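Side-chain contacts in NAD-dependent aldehyde dehydrogenase (Burkholderia multivorans, PDB 5UJU), which probably oxidises aldehydes to carboxylic acids with NAD+ as the electron acceptor: residues A[139-142]-A[146-149]; A[56-61]-A[86-91]; A[176-181]-A[554-559]; A[172-177]-A[548-553]. All coordinates share one frame; numbering follows the deposited sequence.

How the contacts relate
The four contacts fall into two pairs on well-separated parts of the subunit. Contacts 1 and 2 have centres 13 Å apart and meet where Phe58 packs on Tyr139, so helix 50-60 serves both. Contacts 3 and 4, with centres 11 Å apart, share Arg176 and Arg177 and join again through Phe554, which lies on Gln174 and Leu175; both also touch the second subunit. Between the pairs the gap is wide: contacts 1 and 4 come no closer than about 18 Å between nearest atoms, contacts 2 and 3 no closer than about 32 Å. The bound sodium ion lies about 13 Å from the side chain of Gln147 in contact 1.

Contact 1: residues A[139-142]-A[146-149]; sequences YSVM and GQAF
Helix 134-145 ends here with Gly146 N bonded to Met142 O (3.0 Å), the donor standing above the carbonyl plane and the N-H...O angle a bent 137°, before the backbone leaves helical geometry at Gly146. The chain turns at this residue, whose positive phi suits glycine, and the turn brings the ring of Phe149 to Tyr139. Phe149 CE2 sits over the centre of one Tyr139 face, 3.6 Å from Tyr139 CZ, while the two ring planes are inclined at 37°; the pair is oblique. Tyr139 OH is held elsewhere, by Asn51 of helix 50-60. Met142 packs inside the bend. Its side chain is fully extended, with CG anti to the backbone N (chi1 176°), and this carries Met142 SD to the edge of the Phe149 ring, 4.1 Å from Phe149 CB. Closer in, Met142 CG touches Gln147 O at 3.3 Å. This is a short connection between two successive helices, 134-145 and 149-156, of the aldehyde dehydrogenase fold: Ala148 takes the N-cap position, and the second helix starts at Phe149. Val141 CG1 rests against Gln147 OE1 at 3.5 Å, their side chains crossing at a slant. Ala152 of the following helix packs on Val141, Met142 and Gln147, and the Gln147 side chain also meets Phe216 and Tyr346.

Contact 2: residues A[56-61]-A[86-91]; sequences AAFKSH and VALDIR. With EDO (1,2-ethanediol), chain E.
Ile90 presses against His61, its CG1 lying 3.6 Å from His61 O, and Leu88 reaches helix 50-60 one turn back at Phe58. These two touches make up the buried side of the contact, one of them apolar and the other a methylene against a backbone oxygen. Ile90 sets out toward helix 50-60, and CG1 is its nearest atom, with CG2 farther from the same carbonyl oxygen. Leu88 CD2 meets Phe58 CZ at 4.2 Å, the two side chains crossing at about a right angle. Phe58 gets there because its CG is anti to the backbone N (chi1 164°), and its ring also meets that of His143, the planes nearly parallel. The His61 ring turns away from the loop: NE2 bonds to Glu136, and Ala57 O lies 3.1 Å above one ring face, toward the rim. Ser60 OG bonds back to Ala57 O at 2.8 Å.

The outer side is looser. Asp89 is exposed and turns to a bound 1,2-ethanediol, probably from the crystallisation liquor; its OD2 accepts a bond from O2 of the diol that is modelled unusually short, its exact length doubtful. Inside, Leu245 of helix 245-260 lies against both Phe58 and Ile90. The arrangement is that of an irregular loop, leading to strand 92-93, packed on helix 50-60 where helices 134-145 and 245-260 also meet it.

Contact 3: residues A[176-181]-A[554-559]; sequences RRIPAD and FRVVQS
Ile178 carries this contact almost alone, driving one methyl, CD1, between Phe554 and Val556 on the strand. The side chains of Ile178 and Phe554 come from opposite directions, and Ile178 CD1 stops 3.5 Å from Phe554 CE1, oblique to the ring, with CZ next nearest. With Val556 the meeting is different: the side chains run past each other in opposite senses, and Ile178 CD1 comes within 3.8 Å of Val556 CG2. The reach depends on the Ile178 torsions, for CG1 is anti to the carbonyl carbon (chi1 -62°) and CD1 is then carried outward by a nearly extended chi2 of 161°. Phe554 and Val556, two residues apart, turn the same side of strand 554-562 toward the loop. The Phe554 ring is covered from helix 158-175 by Gln174 and Leu175. Ile202 of strand 191-211 also packs on Ile178.

Arg555, between the two, points away from Ile178. Its side chain folds back so that NE bonds to Phe554 O at 2.6 Å, the donor tilted from the carbonyl plane and the N-H...O angle 150°, while NH2 adds a weak bond to the same oxygen. That guanidinium also forms a salt bridge with Asp546 of the second subunit. Strand 554-562 pairs antiparallel with strand 191-211, and at Ser559 it pairs with a strand of the second subunit, so the sheet runs across the interface: the arrangement is consistent with the oligomerisation region of aldehyde dehydrogenases, in which a projecting beta arm joins subunits.

Contact 4: residues A[172-177]-A[548-553]; sequences WDQLRR and AFVANR
Asp173 OD1 takes two bonds from one arginine: Arg176 grips it side-on, NE at 3.1 Å on the anti lone pair and NH2 at 3.0 Å nearly along the C-O direction, both within the guanidinium plane. In the conformer of Arg177 described here, one of two modelled, the other oxygen, OD2, receives a weak bond from Arg177 NH2, Arg177 NE bonds to the backbone oxygen Asp173 O at 2.8 Å, and Arg177 NH1 makes a salt bridge with Asp173 OD2 of the second subunit. Both arginines thus fold back on Asp173, and the shared carboxylate probably offsets their charge.

Across the contact itself the meeting is small and apolar, carried by Gln174. Its CG lies 4.0 Å from Val550 CG2, the two side chains set obliquely to each other, and 4.2 Å from Ala551 CB. A bend at chi2 (-57°) turns the amide off this line, so the aliphatic part does the touching; the amide NE2 makes a weak hydrogen bond with Gln174 of the second subunit.

On the far segment Arg553, at the end of a type I turn from Val550, bonds through NE to Phe549 O at 2.7 Å, in the carbonyl plane; its NH1 pairs with Asp228 and Asp294. Helix 217-230 backs this segment through Ala227, which meets Phe549, Val550 and Arg553, while helix 18-30 covers Trp172 and Arg176 through Leu25, and strand 554-562 follows directly after residues 548-553.

Contact 1: residues A[139-142]-A[146-149]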
loop_
_atom_site.group_PDB
_atom_site.type_symbol
_atom_site.label_atom_id
_atom_site.label_comp_id
_atom_site.label_asym_id
_atom_site.label_seq_id
_atom_site.Cartn_x
_atom_site.Cartn_y
_atom_site.Cartn_z
ATOM N N TYR A 139 10.018 33.252 -4.466
ATOM C CA TYR A 139 9.642 34.133 -5.570
ATOM C C TYR A 139 9.085 33.354 -6.757
ATOM O O TYR A 139 8.141 33.808 -7.417
ATOM C CB TYR A 139 10.837 34.992 -5.992
ATOM C CG TYR A 139 11.070 36.145 -5.039
ATOM C CD1 TYR A 139 10.156 37.188 -4.965
ATOM C CD2 TYR A 139 12.199 36.198 -4.227
ATOM C CE1 TYR A 139 10.346 38.250 -4.097
ATOM C CE2 TYR A 139 12.404 37.264 -3.356
ATOM C CZ TYR A 139 11.468 38.286 -3.296
ATOM O OH TYR A 139 11.646 39.351 -2.439
ATOM N N SER A 140 9.637 32.175 -7.043
ATOM C CA SER A 140 9.115 31.403 -8.165
ATOM C C SER A 140 7.703 30.901 -7.895
ATOM O O SER A 140 6.901 30.780 -8.828
ATOM C CB SER A 140 10.038 30.225 -8.479
ATOM O OG SER A 140 9.943 29.197 -7.505
ATOM N N VAL A 141 7.390 30.588 -6.636
ATOM C CA VAL A 141 6.037 30.176 -6.274
ATOM C C VAL A 141 5.081 31.366 -6.345
ATOM O O VAL A 141 3.969 31.261 -6.884
ATOM C CB VAL A 141 6.061 29.516 -4.880
ATOM C CG1 VAL A 141 4.650 29.440 -4.252
ATOM C CG2 VAL A 141 6.707 28.115 -4.982
ATOM N N MET A 142 5.519 32.520 -5.831
ATOM C CA MET A 142 4.699 33.725 -5.857
ATOM C C MET A 142 4.267 34.064 -7.277
ATOM O O MET A 142 3.085 34.310 -7.532
ATOM C CB MET A 142 5.478 34.888 -5.236
ATOM C CG MET A 142 4.770 36.239 -5.284
ATOM S SD MET A 142 5.723 37.559 -4.505
ATOM C CE MET A 142 4.714 38.972 -4.952
ATOM N N GLY A 146 0.491 32.723 -7.498
ATOM C CA GLY A 146 -0.204 33.887 -6.992
ATOM C C GLY A 146 -0.209 34.023 -5.487
ATOM O O GLY A 146 -0.834 34.964 -4.965
ATOM N N GLN A 147 0.449 33.113 -4.767
ATOM C CA GLN A 147 0.539 33.242 -3.320
ATOM C C GLN A 147 1.300 34.507 -2.945
ATOM O O GLN A 147 2.310 34.854 -3.567
ATOM C CB GLN A 147 1.223 32.012 -2.711
ATOM C CG GLN A 147 0.298 30.817 -2.606
ATOM C CD GLN A 147 0.998 29.525 -2.244
ATOM O OE1 GLN A 147 2.152 29.515 -1.824
ATOM N NE2 GLN A 147 0.284 28.422 -2.380
ATOM N N ALA A 148 0.792 35.211 -1.934
ATOM C CA ALA A 148 1.520 36.335 -1.361
ATOM C C ALA A 148 2.858 35.853 -0.809
ATOM O O ALA A 148 3.034 34.680 -0.472
ATOM C CB ALA A 148 0.703 37.011 -0.251
ATOM N N PHE A 149 3.814 36.776 -0.718
ATOM C CA PHE A 149 5.201 36.355 -0.518
ATOM C C PHE A 149 5.368 35.498 0.735
ATOM O O PHE A 149 6.047 34.463 0.705
ATOM C CB PHE A 149 6.144 37.552 -0.458
ATOM C CG PHE A 149 7.586 37.139 -0.250
ATOM C CD1 PHE A 149 8.196 37.274 0.990
ATOM C CD2 PHE A 149 8.302 36.567 -1.284
ATOM C CE1 PHE A 149 9.512 36.874 1.180
ATOM C CE2 PHE A 149 9.617 36.155 -1.098
ATOM C CZ PHE A 149 10.221 36.316 0.137
#

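Contact 2: residues A[56-61]-A[86-91]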
loop_
_atom_site.group_PDB
_atom_site.type_symbol
_atom_site.label_atom_id
_atom_site.label_comp_id
_atom_site.label_asym_id
_atom_site.label_seq_id
_atom_site.Cartn_x
_atom_site.Cartn_y
_atom_site.Cartn_z
ATOM N N ALA A 56 17.286 38.110 -6.772
ATOM C CA ALA A 56 18.157 38.175 -7.944
ATOM C C ALA A 56 18.202 36.838 -8.676
ATOM O O ALA A 56 18.170 36.800 -9.911
ATOM C CB ALA A 56 19.569 38.606 -7.538
ATOM N N ALA A 57 18.262 35.728 -7.929
ATOM C CA ALA A 57 18.240 34.407 -8.559
ATOM C C ALA A 57 16.939 34.180 -9.318
ATOM O O ALA A 57 16.938 33.603 -10.413
ATOM C CB ALA A 57 18.433 33.310 -7.509
ATOM N N PHE A 58 15.815 34.613 -8.747
ATOM C CA PHE A 58 14.549 34.475 -9.453
ATOM C C PHE A 58 14.558 35.271 -10.756
ATOM O O PHE A 58 14.181 34.753 -11.812
ATOM C CB PHE A 58 13.394 34.921 -8.546
ATOM C CG PHE A 58 12.124 35.177 -9.279
ATOM C CD1 PHE A 58 11.388 34.120 -9.796
ATOM C CD2 PHE A 58 11.640 36.462 -9.431
ATOM C CE1 PHE A 58 10.202 34.349 -10.464
ATOM C CE2 PHE A 58 10.447 36.692 -10.093
ATOM C CZ PHE A 58 9.735 35.638 -10.608
ATOM N N LYS A 59 14.974 36.545 -10.696
ATOM C CA LYS A 59 14.995 37.376 -11.901
ATOM C C LYS A 59 15.908 36.811 -12.978
ATOM O O LYS A 59 15.680 37.052 -14.169
ATOM C CB LYS A 59 15.428 38.806 -11.580
ATOM C CG LYS A 59 14.358 39.667 -10.924
ATOM C CD LYS A 59 15.001 40.895 -10.286
ATOM C CE LYS A 59 13.971 41.871 -9.709
ATOM N NZ LYS A 59 14.645 43.094 -9.153
ATOM N N SER A 60 16.956 36.082 -12.588
ATOM C CA SER A 60 17.857 35.519 -13.590
ATOM C C SER A 60 17.165 34.488 -14.475
ATOM O O SER A 60 17.628 34.250 -15.590
ATOM C CB SER A 60 19.082 34.899 -12.913
ATOM O OG SER A 60 18.810 33.578 -12.475
ATOM N N HIS A 61 16.056 33.888 -14.024
ATOM C CA HIS A 61 15.361 32.923 -14.868
ATOM C C HIS A 61 14.478 33.587 -15.913
ATOM O O HIS A 61 14.070 32.922 -16.873
ATOM C CB HIS A 61 14.494 31.981 -14.026
ATOM C CG HIS A 61 15.245 31.284 -12.939
ATOM N ND1 HIS A 61 16.346 30.489 -13.180
ATOM C CD2 HIS A 61 15.056 31.270 -11.600
ATOM C CE1 HIS A 61 16.802 30.014 -12.034
ATOM N NE2 HIS A 61 16.033 30.470 -11.059
ATOM N N VAL A 86 3.605 40.301 -13.735
ATOM C CA VAL A 86 5.006 40.461 -14.111
ATOM C C VAL A 86 5.301 39.567 -15.310
ATOM O O VAL A 86 4.865 38.408 -15.361
ATOM C CB VAL A 86 5.911 40.118 -12.915
ATOM C CG1 VAL A 86 7.377 40.034 -13.340
ATOM C CG2 VAL A 86 5.734 41.143 -11.815
ATOM N N ALA A 87 6.021 40.108 -16.296
ATOM C CA ALA A 87 6.449 39.310 -17.437
ATOM C C ALA A 87 7.465 38.264 -16.989
ATOM O O ALA A 87 8.465 38.593 -16.349
ATOM C CB ALA A 87 7.045 40.215 -18.516
ATOM N N LEU A 88 7.206 36.999 -17.312
ATOM C CA LEU A 88 8.119 35.916 -16.962
ATOM C C LEU A 88 8.967 35.501 -18.157
ATOM O O LEU A 88 10.200 35.535 -18.085
ATOM C CB LEU A 88 7.338 34.715 -16.424
ATOM C CG LEU A 88 6.525 34.992 -15.146
ATOM C CD1 LEU A 88 5.855 33.703 -14.669
ATOM C CD2 LEU A 88 7.396 35.592 -14.037
ATOM N N ASP A 89 8.321 35.103 -19.254
ATOM C CA ASP A 89 9.003 34.648 -20.461
ATOM C C ASP A 89 10.080 33.611 -20.137
ATOM O O ASP A 89 11.231 33.722 -20.565
ATOM C CB ASP A 89 9.604 35.825 -21.227
ATOM C CG ASP A 89 8.558 36.817 -21.660
ATOM O OD1 ASP A 89 7.535 36.383 -22.220
ATOM O OD2 ASP A 89 8.771 38.028 -21.450
ATOM N N ILE A 90 9.711 32.622 -19.351
ATOM C CA ILE A 90 10.609 31.519 -19.028
ATOM C C ILE A 90 10.366 30.387 -20.011
ATOM O O ILE A 90 9.215 30.086 -20.345
ATOM C CB ILE A 90 10.393 31.027 -17.592
ATOM C CG1 ILE A 90 10.543 32.170 -16.585
ATOM C CG2 ILE A 90 11.347 29.886 -17.298
ATOM C CD1 ILE A 90 9.932 31.826 -15.252
ATOM N N ARG A 91 11.445 29.760 -20.490
ATOM C CA ARG A 91 11.334 28.564 -21.312
ATOM C C ARG A 91 12.173 27.451 -20.698
ATOM O O ARG A 91 13.117 27.699 -19.942
ATOM C CB ARG A 91 11.762 28.836 -22.763
ATOM C CG ARG A 91 10.965 29.958 -23.429
ATOM C CD ARG A 91 9.528 29.543 -23.773
ATOM N NE ARG A 91 9.527 28.722 -24.984
ATOM C CZ ARG A 91 8.439 28.295 -25.624
ATOM N NH1 ARG A 91 7.217 28.602 -25.186
ATOM N NH2 ARG A 91 8.578 27.562 -26.720
HETATM C C1 EDO E . 12.443 39.302 -18.762
HETATM O O1 EDO E . 11.559 40.122 -17.985
HETATM C C2 EDO E . 11.917 39.283 -20.191
HETATM O O2 EDO E . 10.485 39.301 -20.137
#

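Contact 3: residues A[176-181]-A[554-559]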
loop_
_atom_site.group_PDB
_atom_site.type_symbol
_atom_site.label_atom_id
_atom_site.label_comp_id
_atom_site.label_asym_id
_atom_site.label_seq_id
_atom_site.Cartn_x
_atom_site.Cartn_y
_atom_site.Cartn_z
ATOM N N ARG A 176 14.695 0.659 7.650
ATOM C CA ARG A 176 15.585 0.257 8.729
ATOM C C ARG A 176 15.129 -1.009 9.440
ATOM O O ARG A 176 15.920 -1.580 10.193
ATOM C CB ARG A 176 15.732 1.383 9.742
ATOM C CG ARG A 176 14.495 1.605 10.571
ATOM C CD ARG A 176 14.611 2.890 11.345
ATOM N NE ARG A 176 13.426 3.132 12.157
ATOM C CZ ARG A 176 13.417 3.130 13.485
ATOM N NH1 ARG A 176 14.540 2.911 14.156
ATOM N NH2 ARG A 176 12.286 3.377 14.139
ATOM N N ARG A 177 13.893 -1.467 9.225
ATOM C CA ARG A 177 13.367 -2.661 9.878
ATOM C C ARG A 177 13.749 -3.948 9.162
ATOM O O ARG A 177 13.383 -5.032 9.628
ATOM C CB ARG A 177 11.839 -2.592 9.976
ATOM C CG ARG A 177 11.288 -1.308 10.558
ATOM C CD ARG A 177 9.771 -1.364 10.656
ATOM N NE ARG A 177 9.163 -0.036 10.627
ATOM C CZ ARG A 177 7.869 0.195 10.828
ATOM N NH1 ARG A 177 7.045 -0.815 11.081
ATOM N NH2 ARG A 177 7.398 1.431 10.775
ATOM N N ILE A 178 14.462 -3.862 8.046
ATOM C CA ILE A 178 14.736 -5.011 7.195
ATOM C C ILE A 178 16.221 -5.338 7.323
ATOM O O ILE A 178 17.061 -4.519 6.927
ATOM C CB ILE A 178 14.351 -4.725 5.737
ATOM C CG1 ILE A 178 12.850 -4.445 5.638
ATOM C CG2 ILE A 178 14.763 -5.879 4.818
ATOM C CD1 ILE A 178 12.460 -3.738 4.373
ATOM N N PRO A 179 16.592 -6.496 7.872
ATOM C CA PRO A 179 18.018 -6.809 8.021
ATOM C C PRO A 179 18.674 -7.042 6.668
ATOM O O PRO A 179 18.038 -7.481 5.707
ATOM C CB PRO A 179 18.015 -8.093 8.855
ATOM C CG PRO A 179 16.745 -8.776 8.439
ATOM C CD PRO A 179 15.734 -7.630 8.261
ATOM N N ALA A 180 19.968 -6.727 6.597
ATOM C CA ALA A 180 20.719 -7.036 5.386
ATOM C C ALA A 180 20.880 -8.539 5.213
ATOM O O ALA A 180 20.953 -9.036 4.084
ATOM C CB ALA A 180 22.097 -6.372 5.431
ATOM N N ASP A 181 20.947 -9.272 6.316
ATOM C CA ASP A 181 21.060 -10.721 6.267
ATOM C C ASP A 181 20.583 -11.288 7.594
ATOM O O ASP A 181 20.368 -10.559 8.565
ATOM C CB ASP A 181 22.500 -11.144 5.961
ATOM C CG ASP A 181 23.507 -10.365 6.767
ATOM O OD1 ASP A 181 23.574 -10.565 7.997
ATOM O OD2 ASP A 181 24.202 -9.518 6.171
ATOM N N PHE A 554 9.221 0.244 -2.436
ATOM C CA PHE A 554 10.367 -0.645 -2.595
ATOM C C PHE A 554 9.857 -2.056 -2.368
ATOM O O PHE A 554 8.771 -2.258 -1.805
ATOM C CB PHE A 554 11.498 -0.332 -1.587
ATOM C CG PHE A 554 11.088 -0.563 -0.159
ATOM C CD1 PHE A 554 11.347 -1.778 0.468
ATOM C CD2 PHE A 554 10.382 0.408 0.536
ATOM C CE1 PHE A 554 10.936 -2.007 1.775
ATOM C CE2 PHE A 554 9.958 0.180 1.841
ATOM C CZ PHE A 554 10.237 -1.024 2.462
ATOM N N ARG A 555 10.638 -3.033 -2.825
ATOM C CA ARG A 555 10.376 -4.434 -2.544
ATOM C C ARG A 555 11.652 -5.049 -1.982
ATOM O O ARG A 555 12.711 -4.413 -1.959
ATOM C CB ARG A 555 9.885 -5.183 -3.795
ATOM C CG ARG A 555 8.628 -4.602 -4.474
ATOM C CD ARG A 555 7.312 -4.970 -3.750
ATOM N NE ARG A 555 7.174 -4.253 -2.484
ATOM C CZ ARG A 555 6.562 -4.734 -1.408
ATOM N NH1 ARG A 555 6.020 -5.941 -1.439
ATOM N NH2 ARG A 555 6.512 -4.010 -0.292
ATOM N N VAL A 556 11.537 -6.275 -1.474
ATOM C CA VAL A 556 12.666 -7.016 -0.903
ATOM C C VAL A 556 12.824 -8.313 -1.686
ATOM O O VAL A 556 11.890 -9.125 -1.746
ATOM C CB VAL A 556 12.466 -7.301 0.593
ATOM C CG1 VAL A 556 13.698 -7.959 1.191
ATOM C CG2 VAL A 556 12.150 -6.009 1.339
ATOM N N VAL A 557 14.000 -8.506 -2.288
ATOM C CA VAL A 557 14.345 -9.734 -3.001
ATOM C C VAL A 557 15.363 -10.488 -2.154
ATOM O O VAL A 557 16.463 -9.987 -1.885
ATOM C CB VAL A 557 14.898 -9.451 -4.409
ATOM C CG1 VAL A 557 15.483 -10.739 -5.021
ATOM C CG2 VAL A 557 13.806 -8.890 -5.323
ATOM N N GLN A 558 15.005 -11.684 -1.720
ATOM C CA GLN A 558 15.883 -12.417 -0.829
ATOM C C GLN A 558 16.595 -13.546 -1.551
ATOM O O GLN A 558 16.217 -13.964 -2.650
ATOM C CB GLN A 558 15.111 -12.995 0.342
ATOM C CG GLN A 558 14.233 -14.153 -0.038
ATOM C CD GLN A 558 13.588 -14.776 1.180
ATOM O OE1 GLN A 558 12.816 -14.116 1.902
ATOM N NE2 GLN A 558 13.921 -16.036 1.442
ATOM N N SER A 559 17.646 -14.032 -0.906
ATOM C CA SER A 559 18.321 -15.252 -1.317
ATOM C C SER A 559 18.642 -16.043 -0.064
ATOM O O SER A 559 18.746 -15.483 1.036
ATOM C CB SER A 559 19.600 -14.968 -2.116
ATOM O OG SER A 559 20.521 -14.237 -1.328
#

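Contact 4: residues A[172-177]-A[548-553]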
loop_
_atom_site.group_PDB
_atom_site.type_symbol
_atom_site.label_atom_id
_atom_site.label_comp_id
_atom_site.label_asym_id
_atom_site.label_seq_id
_atom_site.Cartn_x
_atom_site.Cartn_y
_atom_site.Cartn_z
ATOM N N TRP A 172 12.573 5.764 5.583
ATOM C CA TRP A 172 13.637 5.185 6.402
ATOM C C TRP A 172 13.056 4.338 7.537
ATOM O O TRP A 172 13.598 3.279 7.873
ATOM C CB TRP A 172 14.532 6.305 6.944
ATOM C CG TRP A 172 15.573 5.851 7.937
ATOM C CD1 TRP A 172 15.731 6.272 9.227
ATOM C CD2 TRP A 172 16.586 4.860 7.712
ATOM N NE1 TRP A 172 16.792 5.612 9.817
ATOM C CE2 TRP A 172 17.331 4.743 8.906
ATOM C CE3 TRP A 172 16.944 4.072 6.610
ATOM C CZ2 TRP A 172 18.412 3.868 9.030
ATOM C CZ3 TRP A 172 18.016 3.192 6.738
ATOM C CH2 TRP A 172 18.731 3.098 7.943
ATOM N N ASP A 173 11.926 4.765 8.114
ATOM C CA ASP A 173 11.313 4.002 9.199
ATOM C C ASP A 173 10.997 2.565 8.772
ATOM O O ASP A 173 11.167 1.627 9.555
ATOM C CB ASP A 173 10.044 4.714 9.663
ATOM C CG ASP A 173 9.571 4.251 11.035
ATOM O OD1 ASP A 173 10.396 3.797 11.853
ATOM O OD2 ASP A 173 8.361 4.360 11.292
ATOM N N GLN A 174 10.531 2.375 7.532
ATOM C CA GLN A 174 10.307 1.035 6.989
ATOM C C GLN A 174 11.616 0.349 6.593
ATOM O O GLN A 174 11.791 -0.851 6.831
ATOM C CB GLN A 174 9.395 1.097 5.760
ATOM C CG GLN A 174 8.005 1.602 6.003
ATOM C CD GLN A 174 7.318 0.767 7.058
ATOM O OE1 GLN A 174 7.567 -0.438 7.168
ATOM N NE2 GLN A 174 6.436 1.380 7.816
ATOM N N LEU A 175 12.509 1.073 5.923
ATOM C CA LEU A 175 13.730 0.446 5.410
ATOM C C LEU A 175 14.607 -0.080 6.543
ATOM O O LEU A 175 15.214 -1.149 6.425
ATOM C CB LEU A 175 14.504 1.434 4.534
ATOM C CG LEU A 175 13.824 1.891 3.238
ATOM C CD1 LEU A 175 14.554 3.073 2.593
ATOM C CD2 LEU A 175 13.691 0.736 2.255
ATOM N N ARG A 176 14.695 0.659 7.650
ATOM C CA ARG A 176 15.585 0.257 8.729
ATOM C C ARG A 176 15.129 -1.009 9.440
ATOM O O ARG A 176 15.920 -1.580 10.193
ATOM C CB ARG A 176 15.732 1.383 9.742
ATOM C CG ARG A 176 14.495 1.605 10.571
ATOM C CD ARG A 176 14.611 2.890 11.345
ATOM N NE ARG A 176 13.426 3.132 12.157
ATOM C CZ ARG A 176 13.417 3.130 13.485
ATOM N NH1 ARG A 176 14.540 2.911 14.156
ATOM N NH2 ARG A 176 12.286 3.377 14.139
ATOM N N ARG A 177 13.893 -1.467 9.225
ATOM C CA ARG A 177 13.367 -2.661 9.878
ATOM C C ARG A 177 13.749 -3.948 9.162
ATOM O O ARG A 177 13.383 -5.032 9.628
ATOM C CB ARG A 177 11.839 -2.592 9.976
ATOM C CG ARG A 177 11.288 -1.308 10.558
ATOM C CD ARG A 177 9.771 -1.364 10.656
ATOM N NE ARG A 177 9.163 -0.036 10.627
ATOM C CZ ARG A 177 7.869 0.195 10.828
ATOM N NH1 ARG A 177 7.045 -0.815 11.081
ATOM N NH2 ARG A 177 7.398 1.431 10.775
ATOM N N ALA A 548 1.636 3.482 4.873
ATOM C CA ALA A 548 1.120 3.057 3.580
ATOM C C ALA A 548 1.622 3.961 2.464
ATOM O O ALA A 548 1.711 3.530 1.312
ATOM C CB ALA A 548 -0.413 3.038 3.587
ATOM N N PHE A 549 1.971 5.207 2.789
ATOM C CA PHE A 549 2.417 6.146 1.772
ATOM C C PHE A 549 3.785 5.772 1.191
ATOM O O PHE A 549 4.090 6.215 0.079
ATOM C CB PHE A 549 2.454 7.572 2.339
ATOM C CG PHE A 549 2.721 8.641 1.300
ATOM C CD1 PHE A 549 1.772 8.937 0.334
ATOM C CD2 PHE A 549 3.921 9.337 1.288
ATOM C CE1 PHE A 549 2.010 9.917 -0.623
ATOM C CE2 PHE A 549 4.168 10.321 0.344
ATOM C CZ PHE A 549 3.209 10.614 -0.619
ATOM N N VAL A 550 4.589 4.972 1.895
ATOM C CA VAL A 550 5.945 4.627 1.437
ATOM C C VAL A 550 6.211 3.127 1.348
ATOM O O VAL A 550 7.120 2.710 0.595
ATOM C CB VAL A 550 7.010 5.277 2.349
ATOM C CG1 VAL A 550 6.875 6.776 2.372
ATOM C CG2 VAL A 550 6.949 4.688 3.760
ATOM N N ALA A 551 5.503 2.266 2.084
ATOM C CA ALA A 551 5.930 0.879 2.256
ATOM C C ALA A 551 5.871 0.066 0.973
ATOM O O ALA A 551 6.505 -0.991 0.897
ATOM C CB ALA A 551 5.079 0.180 3.319
ATOM N N ASN A 552 5.115 0.511 -0.021
ATOM C CA ASN A 552 5.005 -0.214 -1.277
ATOM C C ASN A 552 5.956 0.309 -2.354
ATOM O O ASN A 552 5.927 -0.197 -3.473
ATOM C CB ASN A 552 3.573 -0.148 -1.809
ATOM C CG ASN A 552 3.120 -1.451 -2.416
ATOM O OD1 ASN A 552 3.809 -2.470 -2.329
ATOM N ND2 ASN A 552 1.950 -1.431 -3.038
ATOM N N ARG A 553 6.749 1.347 -2.072
ATOM C CA ARG A 553 7.593 1.936 -3.115
ATOM C C ARG A 553 8.917 1.208 -3.296
ATOM O O ARG A 553 9.666 1.533 -4.229
ATOM C CB ARG A 553 7.853 3.419 -2.815
ATOM C CG ARG A 553 6.546 4.245 -2.617
ATOM C CD ARG A 553 6.855 5.736 -2.447
ATOM N NE ARG A 553 5.645 6.499 -2.140
ATOM C CZ ARG A 553 5.036 7.339 -2.976
ATOM N NH1 ARG A 553 5.517 7.566 -4.199
ATOM N NH2 ARG A 553 3.927 7.961 -2.580
#